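Local coordinates for protein cellulase (Xanthomonas axonopodis pv. citri, PDB 5HOS) that probably hydrolyses internal beta-1,4-glucosidic bonds of cellulose and related glucans, as an endoglucanase of glycosyl hydrolase family 5, at residues 66-71 with 335-340; 164-169 with 211-216; 230-235 with 272-277; 266-271 with 297-302. All coordinates share one frame; numbering follows the deposited sequence.

Contact 1 of 4, residues 66-71 with 335-340; sequences KHMNTV and PRARRI
The imidazole of His67 and the extended side chain of Arg338 lie side by side and point the same way, ring flat against chain. Arg338 CD stands over the ring in a CH-pi contact, 3.8 Å from the centroid of the His67 ring and 10° off its normal. Farther out the guanidinium lies over the ring's far end, His67 NE2 and Arg338 NH1 being 3.5 Å apart and the two planes inclined by 22°, without a hydrogen bond between the groups. The trans start of the arginine (chi1 -168°) and its straight run to NE carry it along the imidazole. This half faces the solvent side.

The inner half is the more buried. Ala337 CB presses on the backbone of 66-71, 3.4 Å from His67 O, and also meets Met68 CG at 4.0 Å. Thr341 OG1 of the same helix lies within hydrogen-bonding reach of both His67 O and Ala337 O, and Ser334 OG bonds to Lys66 O, while Lys66 NZ reaches away to a salt bridge with Asp326.

His67, with positive phi, is the C-prime residue of the Schellman motif that closes helix 57-65. The contact thus lays the C-terminal helix 330-341 against an alpha-to-beta turn, the one leading into strand 70-75, as in a (beta/alpha)8 barrel.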
loop_
_atom_site.group_PDB
_atom_site.type_symbol
_atom_site.label_atom_id
_atom_site.label_comp_id
_atom_site.label_asym_id
_atom_site.label_seq_id
_atom_site.Cartn_x
_atom_site.Cartn_y
_atom_site.Cartn_z
ATOM N N LYS A 66 7.144 -10.332 -15.450
ATOM C CA LYS A 66 6.752 -11.359 -14.473
ATOM C C LYS A 66 5.242 -11.407 -14.205
ATOM O O LYS A 66 4.810 -12.011 -13.222
ATOM C CB LYS A 66 7.519 -11.149 -13.162
ATOM C CG LYS A 66 9.025 -11.282 -13.305
ATOM C CD LYS A 66 9.446 -12.733 -13.517
ATOM C CE LYS A 66 10.610 -12.855 -14.474
ATOM N NZ LYS A 66 10.907 -14.294 -14.710
ATOM N N HIS A 67 4.455 -10.786 -15.091
ATOM C CA HIS A 67 2.985 -10.835 -15.093
ATOM C C HIS A 67 2.308 -10.027 -13.984
ATOM O O HIS A 67 1.121 -10.222 -13.722
ATOM C CB HIS A 67 2.479 -12.281 -15.114
ATOM C CG HIS A 67 3.216 -13.144 -16.079
ATOM N ND1 HIS A 67 3.123 -12.977 -17.443
ATOM C CD2 HIS A 67 4.104 -14.143 -15.881
ATOM C CE1 HIS A 67 3.900 -13.855 -18.045
ATOM N NE2 HIS A 67 4.508 -14.575 -17.120
ATOM N N MET A 68 3.043 -9.101 -13.365
ATOM C CA MET A 68 2.450 -8.168 -12.406
ATOM C C MET A 68 1.894 -6.992 -13.173
ATOM O O MET A 68 2.475 -6.576 -14.175
ATOM C CB MET A 68 3.494 -7.687 -11.399
ATOM C CG MET A 68 3.794 -8.735 -10.364
ATOM S SD MET A 68 5.232 -8.341 -9.381
ATOM C CE MET A 68 5.185 -9.711 -8.221
ATOM N N ASN A 69 0.768 -6.461 -12.709
ATOM C CA ASN A 69 0.181 -5.272 -13.320
ATOM C C ASN A 69 0.127 -4.041 -12.418
ATOM O O ASN A 69 -0.460 -3.043 -12.802
ATOM C CB ASN A 69 -1.214 -5.586 -13.879
ATOM C CG ASN A 69 -2.254 -5.808 -12.790
ATOM O OD1 ASN A 69 -1.930 -5.905 -11.613
ATOM N ND2 ASN A 69 -3.516 -5.886 -13.187
ATOM N N THR A 70 0.738 -4.097 -11.235
ATOM C CA THR A 70 0.610 -3.016 -10.250
ATOM C C THR A 70 1.935 -2.734 -9.550
ATOM O O THR A 70 2.661 -3.650 -9.197
ATOM C CB THR A 70 -0.476 -3.365 -9.210
ATOM O OG1 THR A 70 -1.719 -3.605 -9.888
ATOM C CG2 THR A 70 -0.678 -2.242 -8.197
ATOM N N VAL A 71 2.238 -1.450 -9.388
ATOM C CA VAL A 71 3.326 -0.972 -8.547
ATOM C C VAL A 71 2.697 -0.146 -7.438
ATOM O O VAL A 71 1.910 0.761 -7.709
ATOM C CB VAL A 71 4.323 -0.109 -9.357
ATOM C CG1 VAL A 71 5.214 0.736 -8.451
ATOM C CG2 VAL A 71 5.155 -1.011 -10.260
ATOM N N PRO A 335 3.698 -16.873 -11.247
ATOM C CA PRO A 335 2.528 -17.629 -11.738
ATOM C C PRO A 335 1.195 -17.214 -11.091
ATOM O O PRO A 335 0.156 -17.270 -11.749
ATOM C CB PRO A 335 2.870 -19.100 -11.431
ATOM C CG PRO A 335 4.074 -19.084 -10.558
ATOM C CD PRO A 335 4.758 -17.762 -10.730
ATOM N N ARG A 336 1.226 -16.795 -9.828
ATOM C CA ARG A 336 0.019 -16.304 -9.150
ATOM C C ARG A 336 -0.450 -14.979 -9.759
ATOM O O ARG A 336 -1.645 -14.790 -10.004
ATOM C CB ARG A 336 0.263 -16.164 -7.645
ATOM C CG ARG A 336 0.513 -17.492 -6.942
ATOM C CD ARG A 336 -0.772 -18.288 -6.774
ATOM N NE ARG A 336 -0.548 -19.537 -6.047
ATOM C CZ ARG A 336 -1.493 -20.434 -5.758
ATOM N NH1 ARG A 336 -1.167 -21.536 -5.090
ATOM N NH2 ARG A 336 -2.758 -20.242 -6.131
ATOM N N ALA A 337 0.496 -14.081 -10.023
ATOM C CA ALA A 337 0.200 -12.837 -10.738
ATOM C C ALA A 337 -0.381 -13.110 -12.126
ATOM O O ALA A 337 -1.345 -12.465 -12.533
ATOM C CB ALA A 337 1.446 -11.963 -10.845
ATOM N N ARG A 338 0.194 -14.082 -12.835
ATOM C CA ARG A 338 -0.276 -14.433 -14.181
ATOM C C ARG A 338 -1.746 -14.859 -14.211
ATOM O O ARG A 338 -2.473 -14.480 -15.120
ATOM C CB ARG A 338 0.601 -15.522 -14.804
ATOM C CG ARG A 338 0.345 -15.733 -16.286
ATOM C CD ARG A 338 1.349 -16.699 -16.895
ATOM N NE ARG A 338 1.414 -16.543 -18.351
ATOM C CZ ARG A 338 2.414 -16.958 -19.134
ATOM N NH1 ARG A 338 3.483 -17.582 -18.634
ATOM N NH2 ARG A 338 2.345 -16.742 -20.445
ATOM N N ARG A 339 -2.173 -15.646 -13.228
ATOM C CA ARG A 339 -3.588 -16.036 -13.104
ATOM C C ARG A 339 -4.520 -14.818 -12.956
ATOM O O ARG A 339 -5.659 -14.842 -13.427
ATOM C CB ARG A 339 -3.784 -17.020 -11.937
ATOM C CG ARG A 339 -3.302 -18.434 -12.249
ATOM C CD ARG A 339 -3.287 -19.367 -11.034
ATOM N NE ARG A 339 -1.925 -19.601 -10.531
ATOM C CZ ARG A 339 -1.543 -20.617 -9.746
ATOM N NH1 ARG A 339 -2.411 -21.545 -9.330
ATOM N NH2 ARG A 339 -0.266 -20.713 -9.369
ATOM N N ILE A 340 -4.019 -13.765 -12.310
ATOM C CA ILE A 340 -4.761 -12.511 -12.137
ATOM C C ILE A 340 -4.752 -11.659 -13.410
ATOM O O ILE A 340 -5.807 -11.174 -13.830
ATOM C CB ILE A 340 -4.222 -11.722 -10.910
ATOM C CG1 ILE A 340 -4.536 -12.508 -9.629
ATOM C CG2 ILE A 340 -4.821 -10.318 -10.823
ATOM C CD1 ILE A 340 -3.662 -12.153 -8.453
#

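Contact 2 of 4, residues 164-169 with 211-216; sequences DPQAWA and AVAMAS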
loop_
_atom_site.group_PDB
_atom_site.type_symbol
_atom_site.label_atom_id
_atom_site.label_comp_id
_atom_site.label_asym_id
_atom_site.label_seq_id
_atom_site.Cartn_x
_atom_site.Cartn_y
_atom_site.Cartn_z
ATOM N N ASP A 164 -6.408 6.538 17.245
ATOM C CA ASP A 164 -7.289 5.425 17.501
ATOM C C ASP A 164 -8.193 5.212 16.282
ATOM O O ASP A 164 -8.444 6.159 15.517
ATOM C CB ASP A 164 -8.090 5.608 18.783
ATOM C CG ASP A 164 -9.327 6.420 18.582
ATOM O OD1 ASP A 164 -10.378 5.846 18.213
ATOM O OD2 ASP A 164 -9.241 7.634 18.799
ATOM N N PRO A 165 -8.663 3.965 16.100
ATOM C CA PRO A 165 -9.415 3.598 14.902
ATOM C C PRO A 165 -10.612 4.486 14.560
ATOM O O PRO A 165 -10.838 4.742 13.387
ATOM C CB PRO A 165 -9.842 2.157 15.202
ATOM C CG PRO A 165 -8.718 1.629 16.024
ATOM C CD PRO A 165 -8.415 2.772 16.943
ATOM N N GLN A 166 -11.359 4.955 15.563
ATOM C CA GLN A 166 -12.534 5.798 15.283
ATOM C C GLN A 166 -12.131 7.198 14.778
ATOM O O GLN A 166 -12.741 7.729 13.844
ATOM C CB GLN A 166 -13.451 5.895 16.515
ATOM C CG GLN A 166 -14.897 6.233 16.172
ATOM C CD GLN A 166 -15.591 5.176 15.298
ATOM O OE1 GLN A 166 -15.757 4.008 15.697
ATOM N NE2 GLN A 166 -15.999 5.582 14.104
ATOM N N ALA A 167 -11.101 7.786 15.387
ATOM C CA ALA A 167 -10.590 9.088 14.953
ATOM C C ALA A 167 -9.980 8.982 13.566
ATOM O O ALA A 167 -10.135 9.892 12.748
ATOM C CB ALA A 167 -9.554 9.623 15.926
ATOM N N TRP A 168 -9.279 7.876 13.308
ATOM C CA TRP A 168 -8.725 7.640 11.982
ATOM C C TRP A 168 -9.838 7.516 10.931
ATOM O O TRP A 168 -9.750 8.133 9.878
ATOM C CB TRP A 168 -7.811 6.413 11.927
ATOM C CG TRP A 168 -7.501 6.107 10.508
ATOM C CD1 TRP A 168 -7.934 5.040 9.793
ATOM C CD2 TRP A 168 -6.808 6.957 9.585
ATOM N NE1 TRP A 168 -7.517 5.142 8.496
ATOM C CE2 TRP A 168 -6.830 6.313 8.335
ATOM C CE3 TRP A 168 -6.164 8.200 9.696
ATOM C CZ2 TRP A 168 -6.225 6.860 7.200
ATOM C CZ3 TRP A 168 -5.556 8.739 8.573
ATOM C CH2 TRP A 168 -5.592 8.071 7.342
ATOM N N ALA A 169 -10.867 6.730 11.218
ATOM C CA ALA A 169 -11.988 6.573 10.276
ATOM C C ALA A 169 -12.623 7.910 9.906
ATOM O O ALA A 169 -12.996 8.103 8.763
ATOM C CB ALA A 169 -13.044 5.629 10.825
ATOM N N ALA A 211 -12.625 -3.049 13.121
ATOM C CA ALA A 211 -13.866 -3.772 12.820
ATOM C C ALA A 211 -15.124 -2.918 13.003
ATOM O O ALA A 211 -16.093 -3.061 12.243
ATOM C CB ALA A 211 -13.960 -5.042 13.657
ATOM N N VAL A 212 -15.116 -2.045 14.007
ATOM C CA VAL A 212 -16.230 -1.130 14.251
ATOM C C VAL A 212 -16.052 0.134 13.407
ATOM O O VAL A 212 -16.943 0.519 12.630
ATOM C CB VAL A 212 -16.350 -0.777 15.757
ATOM C CG1 VAL A 212 -17.432 0.271 15.995
ATOM C CG2 VAL A 212 -16.644 -2.034 16.561
ATOM N N ALA A 213 -14.902 0.772 13.557
ATOM C CA ALA A 213 -14.669 2.093 12.961
ATOM C C ALA A 213 -14.783 2.099 11.434
ATOM O O ALA A 213 -15.376 3.011 10.851
ATOM C CB ALA A 213 -13.308 2.625 13.392
ATOM N N MET A 214 -14.257 1.060 10.797
ATOM C CA MET A 214 -14.193 1.006 9.345
ATOM C C MET A 214 -15.479 0.471 8.718
ATOM O O MET A 214 -15.671 0.647 7.526
ATOM C CB MET A 214 -12.979 0.193 8.900
ATOM C CG MET A 214 -11.644 0.759 9.398
ATOM S SD MET A 214 -11.240 2.467 8.921
ATOM C CE MET A 214 -11.358 2.303 7.152
ATOM N N ALA A 215 -16.365 -0.134 9.516
ATOM C CA ALA A 215 -17.670 -0.613 9.008
ATOM C C ALA A 215 -18.522 0.511 8.439
ATOM O O ALA A 215 -19.262 0.304 7.475
ATOM C CB ALA A 215 -18.441 -1.339 10.099
ATOM N N SER A 216 -18.425 1.696 9.037
ATOM C CA SER A 216 -19.245 2.823 8.611
ATOM C C SER A 216 -18.598 3.681 7.516
ATOM O O SER A 216 -19.204 4.665 7.094
ATOM C CB SER A 216 -19.617 3.682 9.823
ATOM O OG SER A 216 -18.458 4.134 10.496
#
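Gln166 and Ala213 bring the two backbones together, their CA atoms 4.9 Å apart, where the first turn of helix 165-181 meets helix 210-213. Ala213 is the centre of the contact. Its CB touches the carbonyl of Pro165, 3.3 Å from Pro165 O. Pro165 and Ala169, one turn apart on the first segment, flank this methyl with their CB atoms at 3.9 Å and 4.0 Å from Ala213 CB, and the small size of all three side chains allows close approach. Ala169 CB in turn rests on the backbone, 3.5 Å from Ala213 O.

On the outer side the amide of Gln166 folds over Ala213. Its chain leaves trans and then bends at chi2 (62°), which swings OE1 to 3.5 Å from Ala213 CA; the touch is van der Waals in kind. On the inner side Met214, bent at both chi2 and chi3, sends its sulfur toward Ala169 CB and the indole of Trp168. Met214 SD approaches Trp168 CD1 obliquely at 4.3 Å, a Met-aromatic contact. No hydrogen bond crosses between the segments. Asp164 is the N-cap of the longer helix, its OD1 accepting from Gln166 N.

Around this junction, Trp168 NE1 bonds to Pro191 O at the end of strand 188-191, while Met214 packs on Trp259 of helix 248-262, and Trp259 NE1 bonds to Ala211 O.

Contact 3 of 4, residues 230-235 with 272-277; sequences QYLDAD and FGTGNT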
loop_
_atom_site.group_PDB
_atom_site.type_symbol
_atom_site.label_atom_id
_atom_site.label_comp_id
_atom_site.label_asym_id
_atom_site.label_seq_id
_atom_site.Cartn_x
_atom_site.Cartn_y
_atom_site.Cartn_z
ATOM N N GLN A 230 -0.204 -7.676 5.952
ATOM C CA GLN A 230 -0.056 -8.941 6.678
ATOM C C GLN A 230 1.306 -9.558 6.482
ATOM O O GLN A 230 1.699 -9.848 5.350
ATOM C CB GLN A 230 -1.133 -9.959 6.268
ATOM C CG GLN A 230 -1.226 -11.155 7.217
ATOM C CD GLN A 230 -1.512 -10.728 8.644
ATOM O OE1 GLN A 230 -2.563 -10.160 8.919
ATOM N NE2 GLN A 230 -0.571 -10.975 9.553
ATOM N N TYR A 231 2.014 -9.746 7.595
ATOM C CA TYR A 231 3.264 -10.485 7.620
ATOM C C TYR A 231 3.091 -11.802 8.384
ATOM O O TYR A 231 2.136 -11.975 9.161
ATOM C CB TYR A 231 4.374 -9.603 8.173
ATOM C CG TYR A 231 4.674 -8.450 7.227
ATOM C CD1 TYR A 231 5.572 -8.607 6.162
ATOM C CD2 TYR A 231 4.028 -7.219 7.359
ATOM C CE1 TYR A 231 5.833 -7.562 5.283
ATOM C CE2 TYR A 231 4.287 -6.166 6.479
ATOM C CZ TYR A 231 5.192 -6.344 5.443
ATOM O OH TYR A 231 5.452 -5.309 4.561
ATOM N N LEU A 232 3.989 -12.745 8.111
ATOM C CA LEU A 232 3.813 -14.140 8.522
ATOM C C LEU A 232 4.805 -14.600 9.587
ATOM O O LEU A 232 4.839 -15.784 9.929
ATOM C CB LEU A 232 3.886 -15.056 7.295
ATOM C CG LEU A 232 2.885 -14.802 6.157
ATOM C CD1 LEU A 232 2.760 -16.049 5.293
ATOM C CD2 LEU A 232 1.509 -14.397 6.648
ATOM N N ASP A 233 5.579 -13.667 10.130
ATOM C CA ASP A 233 6.526 -13.982 11.198
ATOM C C ASP A 233 5.802 -13.931 12.565
ATOM O O ASP A 233 4.584 -13.726 12.627
ATOM C CB ASP A 233 7.762 -13.076 11.114
ATOM C CG ASP A 233 7.447 -11.605 11.323
ATOM O OD1 ASP A 233 6.296 -11.177 11.057
ATOM O OD2 ASP A 233 8.370 -10.865 11.728
ATOM N N ALA A 234 6.548 -14.135 13.644
ATOM C CA ALA A 234 5.968 -14.411 14.972
ATOM C C ALA A 234 4.884 -13.414 15.410
ATOM O O ALA A 234 3.802 -13.830 15.843
ATOM C CB ALA A 234 7.074 -14.480 16.015
ATOM N N ASP A 235 5.169 -12.116 15.269
ATOM C CA ASP A 235 4.226 -11.048 15.684
ATOM C C ASP A 235 3.572 -10.262 14.532
ATOM O O ASP A 235 3.060 -9.165 14.760
ATOM C CB ASP A 235 4.929 -10.066 16.630
ATOM C CG ASP A 235 6.011 -9.247 15.947
ATOM O OD1 ASP A 235 6.462 -9.611 14.839
ATOM O OD2 ASP A 235 6.425 -8.234 16.529
ATOM N N PHE A 272 2.610 -7.431 1.998
ATOM C CA PHE A 272 2.856 -8.747 2.585
ATOM C C PHE A 272 4.198 -9.215 2.059
ATOM O O PHE A 272 4.641 -8.774 0.991
ATOM C CB PHE A 272 1.763 -9.755 2.217
ATOM C CG PHE A 272 1.717 -10.097 0.755
ATOM C CD1 PHE A 272 1.250 -9.171 -0.182
ATOM C CD2 PHE A 272 2.153 -11.335 0.304
ATOM C CE1 PHE A 272 1.224 -9.477 -1.530
ATOM C CE2 PHE A 272 2.112 -11.647 -1.042
ATOM C CZ PHE A 272 1.652 -10.720 -1.962
ATOM N N GLY A 273 4.840 -10.099 2.811
ATOM C CA GLY A 273 6.138 -10.621 2.421
ATOM C C GLY A 273 6.479 -11.855 3.214
ATOM O O GLY A 273 5.937 -12.075 4.292
ATOM N N THR A 274 7.392 -12.647 2.668
ATOM C CA THR A 274 7.832 -13.917 3.262
ATOM C C THR A 274 9.276 -14.153 2.836
ATOM O O THR A 274 9.671 -13.767 1.728
ATOM C CB THR A 274 6.982 -15.138 2.819
ATOM O OG1 THR A 274 6.994 -15.272 1.390
ATOM C CG2 THR A 274 5.545 -15.034 3.310
ATOM N N GLY A 275 10.064 -14.766 3.717
ATOM C CA GLY A 275 11.445 -15.074 3.403
ATOM C C GLY A 275 11.547 -16.324 2.554
ATOM O O GLY A 275 10.545 -16.982 2.264
ATOM N N ASN A 276 12.777 -16.643 2.163
ATOM C CA ASN A 276 13.040 -17.792 1.322
ATOM C C ASN A 276 13.266 -19.048 2.166
ATOM O O ASN A 276 14.402 -19.447 2.405
ATOM C CB ASN A 276 14.239 -17.523 0.412
ATOM C CG ASN A 276 14.489 -18.662 -0.549
ATOM O OD1 ASN A 276 13.549 -19.290 -1.020
ATOM N ND2 ASN A 276 15.754 -18.946 -0.834
ATOM N N THR A 277 12.168 -19.645 2.623
ATOM C CA THR A 277 12.195 -20.909 3.381
ATOM C C THR A 277 11.083 -21.817 2.876
ATOM O O THR A 277 10.105 -21.348 2.288
ATOM C CB THR A 277 12.020 -20.710 4.911
ATOM O OG1 THR A 277 10.665 -20.348 5.220
ATOM C CG2 THR A 277 12.966 -19.649 5.457
HETATM O O HOH W 1 6.367 -12.226 6.946
#
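Leu232 and Gly273 are joined through a water rather than directly. It accepts from Leu232 N and donates to Gly273 O, at 2.7 Å in each case, and so spans backbones that are separating: the CA atoms of Gln230 and Phe272 are 5.0 Å apart, those of Leu232 and Thr274 6.6 Å. The same water lies in the plane of the Tyr231 ring, at its edge.

Weaker polar contact is made by Gln230 O, which faces Phe272 CA at 3.2 Å in a CA-H...O contact bent to 132° at the hydrogen. Buried here, this oxygen has no conventional partner in the model. The side chain of Gln230 instead turns back on its own strand, where NE2 donates to Tyr231 O at 2.9 Å; Arg252 is a second donor to that carbonyl, and His199 N serves Gln230 OE1.

Aromatic and apolar packing fills in the rest. The Tyr231 ring leans over the opposing backbone, with Phe272 CA above one face toward the rim and Tyr231 CE1 3.7 Å from Gly273 N, while the tyrosine hydroxyl is hydrogen-bonded to Glu271 OE1. Farther along, Leu232 CD1 meets Thr274 CG2 at 3.6 Å, the two side chains crossing at a slant; helix 278-293 covers both.

Without a direct hydrogen bond between 230-235 and 272-277, though Gln230 still bonds to Glu271, the chemistry is consistent with parallel strands parting at their carboxyl ends, held by water, ring and methyl contacts as they open into loops on the barrel side where family 5 enzymes have their active site.

Contact 4 of 4, residues 266-271 with 297-302; sequences RGFLAE and VWMGWS. With SO4 (sulfate ion), chain B.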
loop_
_atom_site.group_PDB
_atom_site.type_symbol
_atom_site.label_atom_id
_atom_site.label_comp_id
_atom_site.label_asym_id
_atom_site.label_seq_id
_atom_site.Cartn_x
_atom_site.Cartn_y
_atom_site.Cartn_z
ATOM N N ARG A 266 -14.541 -4.645 -0.028
ATOM C CA ARG A 266 -13.492 -5.357 -0.740
ATOM C C ARG A 266 -12.173 -5.047 -0.060
ATOM O O ARG A 266 -12.051 -4.018 0.596
ATOM C CB ARG A 266 -13.440 -4.919 -2.192
ATOM C CG ARG A 266 -14.759 -5.095 -2.935
ATOM C CD ARG A 266 -14.575 -4.743 -4.391
ATOM N NE ARG A 266 -14.271 -3.318 -4.566
ATOM C CZ ARG A 266 -13.650 -2.783 -5.622
ATOM N NH1 ARG A 266 -13.228 -3.530 -6.644
ATOM N NH2 ARG A 266 -13.442 -1.468 -5.659
ATOM N N GLY A 267 -11.205 -5.938 -0.243
ATOM C CA GLY A 267 -9.894 -5.854 0.400
ATOM C C GLY A 267 -8.741 -5.787 -0.597
ATOM O O GLY A 267 -8.794 -6.385 -1.686
ATOM N N PHE A 268 -7.699 -5.052 -0.218
ATOM C CA PHE A 268 -6.436 -4.993 -0.971
ATOM C C PHE A 268 -5.314 -5.254 0.020
ATOM O O PHE A 268 -5.140 -4.479 0.974
ATOM C CB PHE A 268 -6.251 -3.625 -1.635
ATOM C CG PHE A 268 -5.241 -3.618 -2.767
ATOM C CD1 PHE A 268 -3.887 -3.794 -2.526
ATOM C CD2 PHE A 268 -5.648 -3.384 -4.072
ATOM C CE1 PHE A 268 -2.967 -3.768 -3.571
ATOM C CE2 PHE A 268 -4.737 -3.359 -5.120
ATOM C CZ PHE A 268 -3.396 -3.559 -4.869
ATOM N N LEU A 269 -4.555 -6.325 -0.204
ATOM C CA LEU A 269 -3.437 -6.666 0.664
ATOM C C LEU A 269 -2.197 -5.918 0.149
ATOM O O LEU A 269 -1.404 -6.453 -0.618
ATOM C CB LEU A 269 -3.233 -8.185 0.726
ATOM C CG LEU A 269 -2.339 -8.697 1.861
ATOM C CD1 LEU A 269 -2.982 -8.474 3.224
ATOM C CD2 LEU A 269 -2.029 -10.178 1.661
ATOM N N ALA A 270 -2.064 -4.659 0.560
ATOM C CA ALA A 270 -1.090 -3.744 -0.043
ATOM C C ALA A 270 0.353 -3.983 0.404
ATOM O O ALA A 270 1.279 -3.485 -0.236
ATOM C CB ALA A 270 -1.474 -2.296 0.210
ATOM N N GLU A 271 0.534 -4.688 1.521
ATOM C CA GLU A 271 1.854 -5.161 1.925
ATOM C C GLU A 271 1.724 -6.561 2.477
ATOM O O GLU A 271 0.848 -6.830 3.309
ATOM C CB GLU A 271 2.480 -4.291 3.018
ATOM C CG GLU A 271 2.850 -2.881 2.596
ATOM C CD GLU A 271 3.719 -2.154 3.607
ATOM O OE1 GLU A 271 4.263 -2.818 4.524
ATOM O OE2 GLU A 271 3.863 -0.910 3.477
ATOM N N VAL A 297 -14.452 -10.793 -2.271
ATOM C CA VAL A 297 -14.002 -9.677 -1.433
ATOM C C VAL A 297 -12.567 -9.217 -1.718
ATOM O O VAL A 297 -12.312 -8.034 -1.661
ATOM C CB VAL A 297 -14.200 -9.957 0.072
ATOM C CG1 VAL A 297 -15.672 -10.217 0.367
ATOM C CG2 VAL A 297 -13.347 -11.116 0.559
ATOM N N TRP A 298 -11.647 -10.126 -2.029
ATOM C CA TRP A 298 -10.266 -9.728 -2.327
ATOM C C TRP A 298 -10.146 -9.219 -3.760
ATOM O O TRP A 298 -10.526 -9.918 -4.702
ATOM C CB TRP A 298 -9.289 -10.869 -2.063
ATOM C CG TRP A 298 -9.100 -11.129 -0.600
ATOM C CD1 TRP A 298 -9.613 -12.171 0.123
ATOM C CD2 TRP A 298 -8.370 -10.316 0.329
ATOM N NE1 TRP A 298 -9.229 -12.069 1.441
ATOM C CE2 TRP A 298 -8.477 -10.934 1.599
ATOM C CE3 TRP A 298 -7.637 -9.124 0.213
ATOM C CZ2 TRP A 298 -7.861 -10.412 2.741
ATOM C CZ3 TRP A 298 -7.033 -8.596 1.352
ATOM C CH2 TRP A 298 -7.150 -9.241 2.602
ATOM N N MET A 299 -9.639 -7.990 -3.893
ATOM C CA MET A 299 -9.520 -7.279 -5.166
ATOM C C MET A 299 -8.072 -7.173 -5.673
ATOM O O MET A 299 -7.842 -6.987 -6.859
ATOM C CB MET A 299 -10.161 -5.876 -5.040
ATOM C CG MET A 299 -9.258 -4.687 -4.593
ATOM S SD MET A 299 -9.983 -3.337 -5.565
ATOM C CE MET A 299 -8.684 -2.210 -5.170
ATOM N N GLY A 300 -7.095 -7.263 -4.780
ATOM C CA GLY A 300 -5.714 -7.136 -5.185
ATOM C C GLY A 300 -4.711 -7.333 -4.078
ATOM O O GLY A 300 -5.060 -7.392 -2.894
ATOM N N TRP A 301 -3.456 -7.461 -4.484
ATOM C CA TRP A 301 -2.336 -7.531 -3.543
ATOM C C TRP A 301 -1.074 -6.945 -4.131
ATOM O O TRP A 301 -0.940 -6.842 -5.347
ATOM C CB TRP A 301 -2.087 -8.964 -3.066
ATOM C CG TRP A 301 -1.962 -10.059 -4.135
ATOM C CD1 TRP A 301 -2.916 -10.976 -4.453
ATOM C CD2 TRP A 301 -0.815 -10.387 -4.940
ATOM N NE1 TRP A 301 -2.460 -11.833 -5.419
ATOM C CE2 TRP A 301 -1.170 -11.501 -5.735
ATOM C CE3 TRP A 301 0.471 -9.844 -5.079
ATOM C CZ2 TRP A 301 -0.287 -12.083 -6.662
ATOM C CZ3 TRP A 301 1.350 -10.430 -6.001
ATOM C CH2 TRP A 301 0.965 -11.538 -6.772
ATOM N N SER A 302 -0.156 -6.547 -3.249
ATOM C CA SER A 302 1.143 -6.035 -3.659
ATOM C C SER A 302 2.196 -6.406 -2.618
ATOM O O SER A 302 2.077 -6.076 -1.434
ATOM C CB SER A 302 1.121 -4.513 -3.946
ATOM O OG SER A 302 0.533 -3.752 -2.899
HETATM S S SO4 B . -11.723 -1.429 -9.405
HETATM O O1 SO4 B . -12.547 -0.494 -8.598
HETATM O O2 SO4 B . -12.499 -1.856 -10.591
HETATM O O3 SO4 B . -10.489 -0.754 -9.838
HETATM O O4 SO4 B . -11.409 -2.630 -8.606
#
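Ala270 O is gripped by two donors, Ser302 OG at 2.8 Å and Asn33 ND2 of strand 29-34. The serine hydroxyl, set between its own backbone N and carbonyl carbon (chi1 50°), comes from 38° above the carbonyl plane. Its OG also sits at the edge of the Phe268 ring.

That ring lies flat over the neighbouring strand: Gly300 C is beneath its centre, 3.8 Å from the plane. At another part of the rim Met299 CE touches Phe268 CD2 at 3.4 Å. On the other face of the sheet Leu269 CB packs against Trp298 CZ3 and Trp301 CB.

Four backbone bonds join the strands, among them the straight Met299 N to Gly267 O (2.9 Å, 170° at the hydrogen). The register slips by one beside Met299, a beta bulge. The sulfur of Met299 lies over the guanidinium of Arg266, whose edge binds a sulfate, probably from the crystallisation liquor, through NH1 to O4 (2.8 Å) and NH2 to O1 (3.2 Å); NH2 also donates to Tyr224 O of strand 224-231. Tyr29, Arg223 and Lys28 complete that anion site.

Strands 267-273 and 298-306, linked through helix 278-293, form a parallel beta-alpha-beta unit typical of the (beta/alpha)8 barrel.

Overall arrangement
Contacts 3 and 4 share strand 267-273 and are buried, but differ in chemistry: 266-271 with 297-302 is a directly hydrogen-bonded parallel pair in the barrel wall, interrupted by one bulge, whereas 230-235 with 272-277 relies on water and packing where strands run out. They meet where Phe272 packs against Trp301 and Ser302. Contacts 1 and 2, on opposite sides of the chain's centre with centres about 32 Å apart, involve the helical layer and have no hydrogen bond between their segments. Contact 2 is mostly buried and centred on small side chains, with a Met-aromatic contact beside them; contact 1 has a CH-pi pair on its solvent side, yet its Ile340 and Ala337 pack on Trp301 of contact 4.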